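Local coordinates for flavin-dependent thymidylate synthase (Thermus thermophilus, PDB 6J61), which probably catalyses the FAD- and NADPH-dependent reductive methylation of dUMP to dTMP, with methylenetetrahydrofolate as methyl donor, at residues Gln29-Ser34 and Thr58-Met63; Leu48-Met53 and Glu216-Glu221; Val18-Asp23 and Lys205-Leu210; Phe81-Ala86 and Phe178-Leu183. All coordinates share one frame; numbering follows the deposited sequence.

Interaction 1 (Gln29-Ser34 and Thr58-Met63); sequences QAARVS and TSPFEM. With FAD (flavin-adenine dinucleotide), chain E.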
# COMPACT_ATOMS: atom_id res chain seq x y z
N GLN A 29 -9.98 21.99 -0.09
CA GLN A 29 -9.34 22.41 -1.33
C GLN A 29 -9.22 21.23 -2.31
O GLN A 29 -9.62 21.34 -3.48
CB GLN A 29 -7.95 22.98 -1.01
CG GLN A 29 -7.04 23.12 -2.22
CD GLN A 29 -5.63 23.55 -1.84
OE1 GLN A 29 -4.98 22.91 -1.01
NE2 GLN A 29 -5.17 24.63 -2.44
N ALA A 30 -8.65 20.13 -1.84
CA ALA A 30 -8.49 18.93 -2.67
C ALA A 30 -9.86 18.39 -3.09
O ALA A 30 -10.03 17.91 -4.21
CB ALA A 30 -7.72 17.86 -1.90
N ALA A 31 -10.83 18.46 -2.19
CA ALA A 31 -12.17 17.98 -2.50
C ALA A 31 -12.74 18.78 -3.67
O ALA A 31 -13.42 18.23 -4.53
CB ALA A 31 -13.07 18.11 -1.28
N ARG A 32 -12.44 20.07 -3.71
CA ARG A 32 -12.95 20.90 -4.79
C ARG A 32 -11.99 20.98 -5.98
O ARG A 32 -12.29 21.62 -6.98
CB ARG A 32 -13.27 22.31 -4.26
CG ARG A 32 -14.30 22.31 -3.12
CD ARG A 32 -14.67 23.72 -2.65
NE ARG A 32 -15.66 23.70 -1.58
CZ ARG A 32 -15.51 24.31 -0.41
NH1 ARG A 32 -14.40 25.00 -0.16
NH2 ARG A 32 -16.43 24.21 0.54
N VAL A 33 -10.85 20.30 -5.88
CA VAL A 33 -9.85 20.29 -6.95
C VAL A 33 -9.72 21.72 -7.48
O VAL A 33 -9.89 21.98 -8.66
CB VAL A 33 -10.27 19.37 -8.11
CG1 VAL A 33 -9.09 19.11 -9.03
CG2 VAL A 33 -10.82 18.08 -7.55
N SER A 34 -9.40 22.63 -6.57
CA SER A 34 -9.30 24.05 -6.87
C SER A 34 -8.00 24.51 -7.50
O SER A 34 -6.94 23.92 -7.30
CB SER A 34 -9.55 24.85 -5.60
OG SER A 34 -9.53 26.24 -5.86
N THR A 58 -12.89 9.41 1.26
CA THR A 58 -11.62 9.55 1.95
C THR A 58 -10.43 10.25 1.30
O THR A 58 -9.58 10.77 2.01
CB THR A 58 -11.15 8.16 2.43
OG1 THR A 58 -10.94 7.30 1.30
CG2 THR A 58 -12.19 7.53 3.35
N SER A 59 -10.37 10.26 -0.03
CA SER A 59 -9.26 10.89 -0.74
C SER A 59 -8.85 12.28 -0.24
O SER A 59 -7.66 12.55 -0.05
CB SER A 59 -9.56 10.97 -2.24
OG SER A 59 -9.07 9.84 -2.92
N PRO A 60 -9.83 13.18 -0.04
CA PRO A 60 -9.53 14.53 0.44
C PRO A 60 -8.74 14.56 1.73
O PRO A 60 -7.84 15.40 1.90
CB PRO A 60 -10.91 15.15 0.59
CG PRO A 60 -11.66 14.51 -0.55
CD PRO A 60 -11.24 13.06 -0.42
N PHE A 61 -9.06 13.63 2.63
CA PHE A 61 -8.37 13.54 3.91
C PHE A 61 -6.94 13.03 3.79
O PHE A 61 -6.13 13.18 4.71
CB PHE A 61 -9.17 12.66 4.87
CG PHE A 61 -10.51 13.24 5.24
CD1 PHE A 61 -11.61 13.07 4.41
CD2 PHE A 61 -10.66 13.99 6.41
CE1 PHE A 61 -12.85 13.63 4.74
CE2 PHE A 61 -11.89 14.56 6.74
CZ PHE A 61 -12.98 14.38 5.90
N GLU A 62 -6.61 12.43 2.66
CA GLU A 62 -5.25 11.94 2.47
C GLU A 62 -4.33 13.07 2.02
O GLU A 62 -3.11 12.87 1.93
CB GLU A 62 -5.22 10.82 1.44
CG GLU A 62 -5.33 9.43 2.01
CD GLU A 62 -5.41 8.39 0.92
OE1 GLU A 62 -6.49 8.20 0.35
OE2 GLU A 62 -4.37 7.77 0.60
N MET A 63 -4.91 14.24 1.72
CA MET A 63 -4.12 15.37 1.27
C MET A 63 -3.48 16.12 2.43
O MET A 63 -2.79 17.11 2.22
CB MET A 63 -4.96 16.34 0.44
CG MET A 63 -5.42 15.78 -0.91
SD MET A 63 -4.10 14.93 -1.78
CE MET A 63 -4.94 14.23 -3.20
PA FAD E . -8.24 1.30 -1.41
O1A FAD E . -7.72 2.11 -2.53
O2A FAD E . -8.25 -0.26 -1.84
O5B FAD E . -7.28 1.51 -0.15
C5B FAD E . -7.87 0.89 1.00
C4B FAD E . -7.19 1.45 2.24
O4B FAD E . -5.77 1.15 2.20
C3B FAD E . -7.31 2.97 2.29
O3B FAD E . -8.49 3.39 2.99
C2B FAD E . -6.02 3.39 2.98
O2B FAD E . -6.19 3.35 4.40
C1B FAD E . -4.99 2.36 2.46
N9A FAD E . -4.27 2.80 1.22
C8A FAD E . -4.30 2.18 -0.01
N7A FAD E . -3.56 2.82 -0.86
C5A FAD E . -3.01 3.89 -0.26
C6A FAD E . -2.13 4.93 -0.67
N6A FAD E . -1.66 4.97 -1.98
N1A FAD E . -1.76 5.88 0.23
C2A FAD E . -2.20 5.86 1.50
N3A FAD E . -3.03 4.89 1.93
C4A FAD E . -3.45 3.90 1.09
N1 FAD E . -12.72 9.75 -5.74
C2 FAD E . -12.35 10.77 -6.52
O2 FAD E . -11.25 10.73 -7.07
N3 FAD E . -13.15 11.85 -6.74
C4 FAD E . -14.40 11.98 -6.16
O4 FAD E . -15.09 12.95 -6.37
C4X FAD E . -14.85 10.86 -5.28
N5 FAD E . -16.03 10.86 -4.65
C5X FAD E . -16.42 9.84 -3.85
C6 FAD E . -17.70 9.89 -3.20
C7 FAD E . -18.11 8.85 -2.37
C7M FAD E . -19.47 8.95 -1.71
C8 FAD E . -17.27 7.70 -2.16
C8M FAD E . -17.71 6.56 -1.26
C9 FAD E . -16.01 7.63 -2.79
C9A FAD E . -15.55 8.69 -3.64
N10 FAD E . -14.28 8.65 -4.29
C10 FAD E . -13.90 9.71 -5.11
C1' FAD E . -13.35 7.51 -4.14
C2' FAD E . -12.51 7.58 -2.86
O2' FAD E . -11.92 8.88 -2.71
C3' FAD E . -11.41 6.48 -2.91
O3' FAD E . -10.46 6.75 -3.96
C4' FAD E . -12.03 5.08 -3.14
O4' FAD E . -13.29 4.96 -2.45
C5' FAD E . -11.08 4.01 -2.61
O5' FAD E . -11.25 3.92 -1.20
P FAD E . -9.93 3.30 -0.55
O1P FAD E . -8.75 4.12 -0.94
O2P FAD E . -10.12 3.31 1.04
O3P FAD E . -9.79 1.74 -1.05

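Interaction 2 (Leu48-Met53 and Glu216-Glu221); sequences LIDYLM and EEHLLE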
# COMPACT_ATOMS: atom_id res chain seq x y z
N LEU A 48 -18.90 20.62 4.44
CA LEU A 48 -18.32 19.77 3.40
C LEU A 48 -17.46 18.71 4.07
O LEU A 48 -17.53 17.53 3.73
CB LEU A 48 -17.44 20.59 2.45
CG LEU A 48 -17.35 20.17 0.97
CD1 LEU A 48 -16.02 20.67 0.38
CD2 LEU A 48 -17.45 18.67 0.81
N ILE A 49 -16.64 19.12 5.02
CA ILE A 49 -15.78 18.16 5.67
C ILE A 49 -16.61 17.11 6.40
O ILE A 49 -16.28 15.93 6.39
CB ILE A 49 -14.81 18.86 6.64
CG1 ILE A 49 -13.75 19.61 5.82
CG2 ILE A 49 -14.18 17.83 7.56
CD1 ILE A 49 -12.76 20.41 6.65
N ASP A 50 -17.72 17.54 7.00
CA ASP A 50 -18.58 16.61 7.71
C ASP A 50 -19.14 15.60 6.72
O ASP A 50 -19.20 14.40 6.99
CB ASP A 50 -19.74 17.33 8.36
CG ASP A 50 -20.57 16.40 9.21
OD1 ASP A 50 -20.15 16.11 10.35
OD2 ASP A 50 -21.63 15.93 8.72
N TYR A 51 -19.55 16.10 5.57
CA TYR A 51 -20.12 15.28 4.52
C TYR A 51 -19.14 14.20 4.02
O TYR A 51 -19.51 13.03 3.87
CB TYR A 51 -20.57 16.18 3.37
CG TYR A 51 -21.09 15.46 2.15
CD1 TYR A 51 -20.23 14.85 1.25
CD2 TYR A 51 -22.47 15.34 1.92
CE1 TYR A 51 -20.70 14.13 0.17
CE2 TYR A 51 -22.96 14.62 0.84
CZ TYR A 51 -22.06 14.02 -0.03
OH TYR A 51 -22.52 13.30 -1.11
N LEU A 52 -17.89 14.60 3.77
CA LEU A 52 -16.87 13.67 3.27
C LEU A 52 -16.61 12.52 4.24
O LEU A 52 -16.41 11.39 3.82
CB LEU A 52 -15.57 14.43 2.99
CG LEU A 52 -15.60 15.51 1.89
CD1 LEU A 52 -14.28 16.25 1.85
CD2 LEU A 52 -15.90 14.87 0.55
N MET A 53 -16.59 12.84 5.52
CA MET A 53 -16.36 11.85 6.57
C MET A 53 -17.53 10.85 6.56
O MET A 53 -17.31 9.64 6.55
CB MET A 53 -16.27 12.59 7.91
CG MET A 53 -16.17 11.71 9.15
SD MET A 53 -14.59 10.93 9.34
CE MET A 53 -13.57 12.31 9.70
N GLU A 216 -14.57 12.77 15.50
CA GLU A 216 -15.09 12.52 16.83
C GLU A 216 -16.57 12.11 16.79
O GLU A 216 -16.95 11.05 17.29
CB GLU A 216 -14.90 13.77 17.69
CG GLU A 216 -15.32 13.63 19.12
CD GLU A 216 -14.91 14.83 19.95
OE1 GLU A 216 -15.30 15.98 19.60
OE2 GLU A 216 -14.21 14.63 20.96
N GLU A 217 -17.38 12.96 16.17
CA GLU A 217 -18.81 12.74 16.05
C GLU A 217 -19.21 11.45 15.34
O GLU A 217 -19.98 10.65 15.88
CB GLU A 217 -19.42 13.96 15.34
CG GLU A 217 -20.92 13.89 15.03
CD GLU A 217 -21.77 13.57 16.25
OE1 GLU A 217 -21.56 14.16 17.33
OE2 GLU A 217 -22.67 12.72 16.11
N HIS A 218 -18.68 11.23 14.13
CA HIS A 218 -19.02 10.06 13.33
C HIS A 218 -18.30 8.74 13.58
O HIS A 218 -18.88 7.68 13.37
CB HIS A 218 -18.88 10.41 11.85
CG HIS A 218 -19.81 11.50 11.41
ND1 HIS A 218 -21.15 11.29 11.21
CD2 HIS A 218 -19.59 12.81 11.16
CE1 HIS A 218 -21.73 12.43 10.86
NE2 HIS A 218 -20.80 13.37 10.83
N LEU A 219 -17.04 8.77 14.01
CA LEU A 219 -16.33 7.52 14.22
C LEU A 219 -15.92 7.20 15.64
O LEU A 219 -16.37 6.21 16.21
CB LEU A 219 -15.11 7.43 13.31
CG LEU A 219 -15.40 7.26 11.81
CD1 LEU A 219 -16.39 6.12 11.59
CD2 LEU A 219 -15.99 8.55 11.25
N LEU A 220 -15.07 8.03 16.22
CA LEU A 220 -14.60 7.79 17.58
C LEU A 220 -15.76 7.56 18.54
O LEU A 220 -15.84 6.52 19.20
CB LEU A 220 -13.76 8.98 18.06
CG LEU A 220 -12.76 8.68 19.18
CD1 LEU A 220 -11.77 7.64 18.71
CD2 LEU A 220 -12.02 9.94 19.56
N GLU A 221 -16.67 8.53 18.60
CA GLU A 221 -17.83 8.46 19.48
C GLU A 221 -19.04 7.80 18.82
O GLU A 221 -20.17 7.94 19.29
CB GLU A 221 -18.21 9.87 19.96
CG GLU A 221 -17.12 10.58 20.74
CD GLU A 221 -16.38 9.63 21.66
OE1 GLU A 221 -17.04 8.83 22.35
OE2 GLU A 221 -15.14 9.69 21.70

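Interaction 3 (Val18-Asp23 and Lys205-Leu210); sequences VDQMGD and KERVPL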
# COMPACT_ATOMS: atom_id res chain seq x y z
N VAL A 18 6.82 16.87 14.12
CA VAL A 18 7.96 17.38 13.37
C VAL A 18 7.50 18.31 12.25
O VAL A 18 7.95 19.45 12.18
CB VAL A 18 8.83 16.21 12.85
CG1 VAL A 18 9.94 16.72 11.96
CG2 VAL A 18 9.42 15.48 14.04
N ASP A 19 6.59 17.84 11.39
CA ASP A 19 6.08 18.70 10.31
C ASP A 19 4.62 18.40 10.04
O ASP A 19 4.06 17.44 10.58
CB ASP A 19 6.89 18.51 9.02
CG ASP A 19 6.76 19.70 8.07
OD1 ASP A 19 6.03 20.66 8.41
OD2 ASP A 19 7.38 19.69 6.98
N GLN A 20 3.99 19.21 9.20
CA GLN A 20 2.60 19.03 8.87
C GLN A 20 2.31 19.66 7.51
O GLN A 20 2.69 20.80 7.27
CB GLN A 20 1.72 19.69 9.94
CG GLN A 20 0.25 19.35 9.86
CD GLN A 20 -0.64 20.30 10.64
OE1 GLN A 20 -0.37 20.64 11.80
NE2 GLN A 20 -1.73 20.74 10.01
N MET A 21 1.65 18.92 6.63
CA MET A 21 1.30 19.45 5.31
C MET A 21 -0.22 19.61 5.20
O MET A 21 -0.95 18.63 5.06
CB MET A 21 1.79 18.53 4.19
CG MET A 21 1.43 19.06 2.81
SD MET A 21 1.94 18.06 1.41
CE MET A 21 0.73 16.83 1.49
N GLY A 22 -0.68 20.85 5.26
CA GLY A 22 -2.10 21.13 5.14
C GLY A 22 -2.87 21.03 6.44
O GLY A 22 -2.41 20.41 7.40
N ASP A 23 -4.05 21.65 6.45
CA ASP A 23 -4.95 21.63 7.60
C ASP A 23 -6.36 21.46 7.04
O ASP A 23 -6.51 21.03 5.89
CB ASP A 23 -4.85 22.92 8.43
CG ASP A 23 -5.09 24.20 7.61
OD1 ASP A 23 -5.71 24.14 6.52
OD2 ASP A 23 -4.67 25.29 8.08
N LYS A 205 -6.28 17.15 17.11
CA LYS A 205 -7.45 17.96 17.48
C LYS A 205 -7.16 19.46 17.36
O LYS A 205 -7.99 20.21 16.86
CB LYS A 205 -7.89 17.61 18.89
CG LYS A 205 -9.13 18.35 19.34
CD LYS A 205 -9.56 17.89 20.74
CE LYS A 205 -10.80 18.63 21.23
NZ LYS A 205 -11.29 18.08 22.54
N GLU A 206 -5.99 19.89 17.81
CA GLU A 206 -5.63 21.30 17.72
C GLU A 206 -5.29 21.74 16.29
O GLU A 206 -5.65 22.84 15.88
CB GLU A 206 -4.44 21.63 18.63
CG GLU A 206 -4.83 22.24 19.99
CD GLU A 206 -5.24 23.72 19.90
OE1 GLU A 206 -4.39 24.57 19.55
OE2 GLU A 206 -6.42 24.03 20.19
N ARG A 207 -4.63 20.87 15.53
CA ARG A 207 -4.21 21.19 14.16
C ARG A 207 -5.28 21.11 13.06
O ARG A 207 -5.27 21.92 12.15
CB ARG A 207 -3.02 20.31 13.77
CG ARG A 207 -2.04 20.06 14.90
CD ARG A 207 -1.37 21.31 15.41
NE ARG A 207 -0.55 21.92 14.37
CZ ARG A 207 0.48 22.72 14.61
NH1 ARG A 207 0.83 23.00 15.87
NH2 ARG A 207 1.17 23.24 13.61
N VAL A 208 -6.17 20.11 13.12
CA VAL A 208 -7.24 20.02 12.13
C VAL A 208 -8.58 19.87 12.86
O VAL A 208 -9.29 18.88 12.69
CB VAL A 208 -7.05 18.84 11.14
CG1 VAL A 208 -6.03 19.23 10.10
CG2 VAL A 208 -6.59 17.57 11.87
N PRO A 209 -8.95 20.88 13.67
CA PRO A 209 -10.19 20.89 14.45
C PRO A 209 -11.50 20.54 13.71
O PRO A 209 -12.36 19.87 14.27
CB PRO A 209 -10.21 22.29 15.08
CG PRO A 209 -9.38 23.11 14.14
CD PRO A 209 -8.24 22.18 13.81
N LEU A 210 -11.66 20.99 12.47
CA LEU A 210 -12.90 20.64 11.78
C LEU A 210 -12.91 19.14 11.47
O LEU A 210 -13.84 18.43 11.85
CB LEU A 210 -13.07 21.45 10.49
CG LEU A 210 -13.25 22.96 10.64
CD1 LEU A 210 -13.65 23.56 9.30
CD2 LEU A 210 -14.31 23.26 11.69

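Interaction 4 (Phe81-Ala86 and Phe178-Leu183); sequences FRHRTA and FHFLKL. With FAD (flavin-adenine dinucleotide), chain N; PO4 (phosphate ion), chain L.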
# COMPACT_ATOMS: atom_id res chain seq x y z
N PHE A 81 3.94 -0.50 14.43
CA PHE A 81 4.41 -0.80 13.08
C PHE A 81 3.53 -1.75 12.28
O PHE A 81 3.75 -1.94 11.09
CB PHE A 81 5.86 -1.31 13.11
CG PHE A 81 6.86 -0.30 13.63
CD1 PHE A 81 6.45 0.99 14.00
CD2 PHE A 81 8.20 -0.64 13.79
CE1 PHE A 81 7.37 1.91 14.52
CE2 PHE A 81 9.12 0.28 14.31
CZ PHE A 81 8.70 1.56 14.68
N ARG A 82 2.53 -2.33 12.94
CA ARG A 82 1.60 -3.24 12.27
C ARG A 82 0.82 -2.46 11.22
O ARG A 82 0.20 -3.05 10.34
CB ARG A 82 0.60 -3.84 13.27
CG ARG A 82 1.19 -4.89 14.20
CD ARG A 82 1.60 -6.14 13.43
NE ARG A 82 2.42 -7.05 14.24
CZ ARG A 82 2.04 -7.56 15.40
NH1 ARG A 82 0.85 -7.26 15.91
NH2 ARG A 82 2.86 -8.37 16.06
N HIS A 83 0.85 -1.14 11.34
CA HIS A 83 0.18 -0.23 10.42
C HIS A 83 1.15 0.06 9.28
O HIS A 83 2.12 0.81 9.43
CB HIS A 83 -0.20 1.06 11.15
CG HIS A 83 -1.16 0.84 12.28
ND1 HIS A 83 -2.52 1.01 12.14
CD2 HIS A 83 -0.97 0.41 13.55
CE1 HIS A 83 -3.12 0.69 13.27
NE2 HIS A 83 -2.20 0.33 14.14
N ARG A 84 0.85 -0.56 8.15
CA ARG A 84 1.67 -0.49 6.95
C ARG A 84 1.54 0.75 6.09
O ARG A 84 2.42 1.01 5.27
CB ARG A 84 1.38 -1.72 6.10
CG ARG A 84 1.73 -3.04 6.77
CD ARG A 84 1.00 -4.21 6.13
NE ARG A 84 -0.45 -4.08 6.30
CZ ARG A 84 -1.35 -4.99 5.91
NH1 ARG A 84 -0.95 -6.10 5.32
NH2 ARG A 84 -2.64 -4.77 6.11
N THR A 85 0.47 1.52 6.27
CA THR A 85 0.25 2.70 5.45
C THR A 85 1.09 3.91 5.83
O THR A 85 0.88 5.00 5.31
CB THR A 85 -1.24 3.11 5.46
OG1 THR A 85 -1.66 3.34 6.81
CG2 THR A 85 -2.12 2.02 4.82
N ALA A 86 2.04 3.73 6.73
CA ALA A 86 2.87 4.84 7.14
C ALA A 86 4.33 4.69 6.71
O ALA A 86 4.77 3.63 6.27
CB ALA A 86 2.78 5.00 8.65
N PHE A 178 -6.37 8.69 11.26
CA PHE A 178 -7.66 8.54 11.95
C PHE A 178 -7.93 7.06 12.18
O PHE A 178 -8.45 6.66 13.23
CB PHE A 178 -8.80 9.13 11.11
CG PHE A 178 -8.97 10.62 11.26
CD1 PHE A 178 -8.82 11.23 12.49
CD2 PHE A 178 -9.33 11.40 10.16
CE1 PHE A 178 -9.02 12.61 12.63
CE2 PHE A 178 -9.53 12.77 10.29
CZ PHE A 178 -9.38 13.38 11.53
N HIS A 179 -7.58 6.25 11.18
CA HIS A 179 -7.74 4.81 11.26
C HIS A 179 -6.94 4.33 12.48
O HIS A 179 -7.44 3.59 13.33
CB HIS A 179 -7.20 4.17 9.99
CG HIS A 179 -7.35 2.69 9.94
ND1 HIS A 179 -8.56 2.06 9.76
CD2 HIS A 179 -6.42 1.70 10.02
CE1 HIS A 179 -8.38 0.75 9.74
NE2 HIS A 179 -7.10 0.50 9.89
N PHE A 180 -5.69 4.76 12.55
CA PHE A 180 -4.77 4.41 13.63
C PHE A 180 -5.37 4.76 15.00
O PHE A 180 -5.32 3.97 15.95
CB PHE A 180 -3.44 5.16 13.45
CG PHE A 180 -2.49 5.01 14.60
CD1 PHE A 180 -1.81 3.82 14.81
CD2 PHE A 180 -2.29 6.06 15.48
CE1 PHE A 180 -0.94 3.68 15.88
CE2 PHE A 180 -1.42 5.92 16.55
CZ PHE A 180 -0.75 4.73 16.75
N LEU A 181 -5.91 5.96 15.08
CA LEU A 181 -6.50 6.45 16.31
C LEU A 181 -7.73 5.65 16.72
O LEU A 181 -7.90 5.35 17.90
CB LEU A 181 -6.84 7.92 16.16
CG LEU A 181 -5.62 8.82 16.03
CD1 LEU A 181 -6.06 10.26 15.76
CD2 LEU A 181 -4.81 8.73 17.30
N LYS A 182 -8.59 5.33 15.76
CA LYS A 182 -9.80 4.56 16.01
C LYS A 182 -9.44 3.21 16.62
O LYS A 182 -10.13 2.73 17.53
CB LYS A 182 -10.58 4.36 14.71
CG LYS A 182 -11.82 3.47 14.82
CD LYS A 182 -12.81 4.01 15.84
CE LYS A 182 -13.99 3.04 16.07
NZ LYS A 182 -14.89 3.46 17.20
N LEU A 183 -8.37 2.59 16.13
CA LEU A 183 -7.94 1.29 16.64
C LEU A 183 -7.14 1.36 17.94
O LEU A 183 -7.37 0.58 18.85
CB LEU A 183 -7.11 0.56 15.59
CG LEU A 183 -7.91 0.00 14.41
CD1 LEU A 183 -6.95 -0.42 13.30
CD2 LEU A 183 -8.77 -1.16 14.89
PA FAD N . -2.75 -0.44 8.16
O1A FAD N . -1.58 -1.34 8.28
O2A FAD N . -2.25 1.10 8.29
O5B FAD N . -3.42 -0.66 6.72
C5B FAD N . -4.65 0.06 6.64
C4B FAD N . -5.43 -0.51 5.46
O4B FAD N . -4.66 -0.31 4.25
C3B FAD N . -5.62 -2.01 5.60
O3B FAD N . -6.78 -2.37 6.34
C2B FAD N . -5.65 -2.50 4.16
O2B FAD N . -6.99 -2.44 3.65
C1B FAD N . -4.68 -1.53 3.43
N9A FAD N . -3.30 -2.08 3.27
C8A FAD N . -2.13 -1.47 3.67
N7A FAD N . -1.10 -2.21 3.37
C5A FAD N . -1.51 -3.33 2.75
C6A FAD N . -0.86 -4.48 2.21
N6A FAD N . 0.51 -4.60 2.26
N1A FAD N . -1.62 -5.45 1.64
C2A FAD N . -2.95 -5.36 1.59
N3A FAD N . -3.61 -4.30 2.09
C4A FAD N . -2.94 -3.28 2.67
N1 FAD N . -2.05 -8.92 14.63
C2 FAD N . -1.36 -10.07 14.75
O2 FAD N . -0.38 -10.23 14.04
N3 FAD N . -1.70 -11.05 15.62
C4 FAD N . -2.79 -10.95 16.45
O4 FAD N . -3.08 -11.85 17.23
C4X FAD N . -3.61 -9.70 16.37
N5 FAD N . -4.69 -9.48 17.12
C5X FAD N . -5.42 -8.34 17.02
C6 FAD N . -6.58 -8.16 17.85
C7 FAD N . -7.34 -6.99 17.76
C7M FAD N . -8.56 -6.85 18.66
C8 FAD N . -6.97 -5.95 16.84
C8M FAD N . -7.79 -4.68 16.73
C9 FAD N . -5.84 -6.10 16.02
C9A FAD N . -5.04 -7.29 16.09
N10 FAD N . -3.88 -7.47 15.26
C10 FAD N . -3.15 -8.66 15.38
C1' FAD N . -3.42 -6.45 14.28
C2' FAD N . -4.25 -6.43 12.97
O2' FAD N . -4.27 -7.72 12.36
C3' FAD N . -3.64 -5.39 11.99
O3' FAD N . -2.33 -5.82 11.57
C4' FAD N . -3.54 -3.98 12.65
O4' FAD N . -4.73 -3.69 13.41
C5' FAD N . -3.37 -2.91 11.57
O5' FAD N . -4.64 -2.69 10.96
P FAD N . -4.42 -2.26 9.42
O1P FAD N . -3.52 -3.23 8.73
O2P FAD N . -5.86 -2.25 8.72
O3P FAD N . -3.80 -0.72 9.39
P PO4 L . 1.60 -8.06 20.28
O1 PO4 L . 2.14 -6.92 21.07
O2 PO4 L . 2.25 -9.32 20.74
O3 PO4 L . 1.89 -7.85 18.84
O4 PO4 L . 0.13 -8.15 20.48

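Interaction 1 (Gln29-Ser34 and Thr58-Met63)
Ala30 and Ala31, in the last turn of helix 24-32, meet Met63 and Pro60 mainly through methyl and methylene groups. The CB of Ala30 is directed at the loop and comes 3.3 Å from CG of Met63. CG of that methionine lies beside its own backbone N (chi1 -67°), and the chain bends again at chi2, so the methylene is what faces the alanine while SD turns off. One residue on, CB of Ala31 lies 3.9 Å from CG of Pro60. Small side chains on the helix let the backbones close to 5.2 Å between CA of Ala31 and CA of Pro60. The helix ends just beyond in a Schellman motif, with Val33 at positive phi, while residues 58-62 coil like a helix but lack its regular run of bonds. Leu52 of helix 42-54 backs both Ala31 and Pro60. On the flavin side of the loop, the backbone N of Ser59 makes a weak hydrogen bond, 3.4 Å, to O2' of the FAD, whose ribityl chain passes OG of Ser59. OE2 of Glu62 lies 3.0 Å from C2A of the FAD adenine; this carboxylate also pairs with Arg84 of the third subunit and Ser87 of the second.

Interaction 2 (Leu48-Met53 and Glu216-Glu221)
His218 and Asp50 form the polar half of this contact, and Met53 with Leu219 the apolar half. NE2 of His218 donates to OD1 of Asp50 at 2.9 Å. The oxygen lies in the plane of the imidazole, but the donor reaches it on the syn side from 33° out of the carboxylate plane; a longer, weak bond runs from the same NE2 to OD2 at 3.4 Å. Asp50 reaches across because its CG is anti to the backbone N (chi1 -175°). Helical segments 48-53 and 216-220 run nearly parallel, their directions 13° and their axes 10.4 Å apart, a spacing bridged by side chains, with a wider pi-type turn at 216-220. Close packing is confined to Met53, bent at chi2 and chi3, whose SD sits 3.4 Å from CD2 of Leu219 and whose CG is 4.0 Å from CB of His218. A leucine in place of His218 would probably leave OD1 of Asp50 without this donor. The partly exposed side is held by charges rather than by packing: Asp50 also pairs with Arg54 and, weakly, with Arg255, while Glu217, its CG over one face of the imidazole, turns its carboxylate to Arg227 of the third subunit.

Interaction 3 (Val18-Asp23 and Lys205-Leu210)
Gln20 and Arg207 meet with their flat ends steeply inclined, amide and guanidinium planes 72° apart. NE of Arg207 donates to OE1 of Gln20 at 2.9 Å, approaching almost in line with the C=O bond (161°), while the oxygen sits 23° out of the guanidinium plane. Bends at chi2 and chi3 bring NE back round to this OE1, which already lies 3.3 Å from CB of Arg207. The other end of the amide is fixed as well: NE2 of Gln20 gives a hydrogen bond to the backbone O of Gly22 at 2.7 Å, lying close to the amide plane. A leucine at Gln20 would probably leave NE of Arg207 without this acceptor and the O of Gly22 without its amide donor. CG1 of Val208 rests 3.6 Å from CA of Asp23, whose carboxylate caps Arg25 N at the start of helix 24-32. The contact thus joins the end of strand 13-21 to the break between helices 191-207 and 209-220, with Phe66 of neighbouring strand 65-73 touching both Gln20 and Arg207.

Interaction 4 (Phe81-Ala86 and Phe178-Leu183)
This is an aromatic contact between the loop 81-86, which precedes strand 87-90, and helix 174-184, beside the FAD diphosphate. His83 and Phe180 form a T-shaped pair: the phenyl edge points into the imidazole face, with centroids 5.0 Å apart and planes at 78°. CD1 of Phe180 is the atom over the imidazole centre, and on the opposite face lies C5' of the flavin cofactor. CD1 of Leu183 closes the imidazole edge, 4.0 Å from CE1 of His83. The NE2 of His83 is hydrogen-bonded to Arg184, just past the helical segment, which helps fix the ring's rotation. Both segments hold the diphosphate. Backbone N of Arg84 donates to O1A of FAD at 2.6 Å and OG1 of Thr85 to its O2A at 2.7 Å, while NE2 of His179 comes from the helix side to its O2P at 3.2 Å. The guanidinium of Arg84 lies over the FAD adenine, C5A being 3.6 Å above its plane, and its NH2 reaches O1P. Farther along the cofactor, NH2 of Arg82 binds O3 of a phosphate ion at 3.0 Å and pairs with Glu90 of the fourth subunit; O2 of the flavin lies over one guanidinium face. The loop carries the start of the ThyX motif, Arg82-His83-Arg84, and with His179 forms part of an FAD site shared between subunits, overlapping the predicted dUMP site, to which Phe81 and Arg82 belong.

Interactions 1 and 2 have centres about 15 Å apart and meet through helix 42-54, where CE1 of Phe61 lies 3.3 Å from CB of Leu52. Interaction 3 reaches interaction 2 along helix 209-220, CB of Leu210 lying 4.0 Å from CD1 of Ile49. Interaction 4 is nested within the loop closed by interaction 2, and NZ of Lys182 probably hydrogen-bonds O of Leu219 at 3.3 Å. Interactions 1 and 4 supply complementary parts of one kind of FAD site from different subunits: Glu62 of one chain pairs with Arg84 of another. Interactions 3 and 4 do not touch (nearest atoms about 5 Å apart), but Val208's side chain is about 4 Å from that of Leu174, predicted to bind FAD.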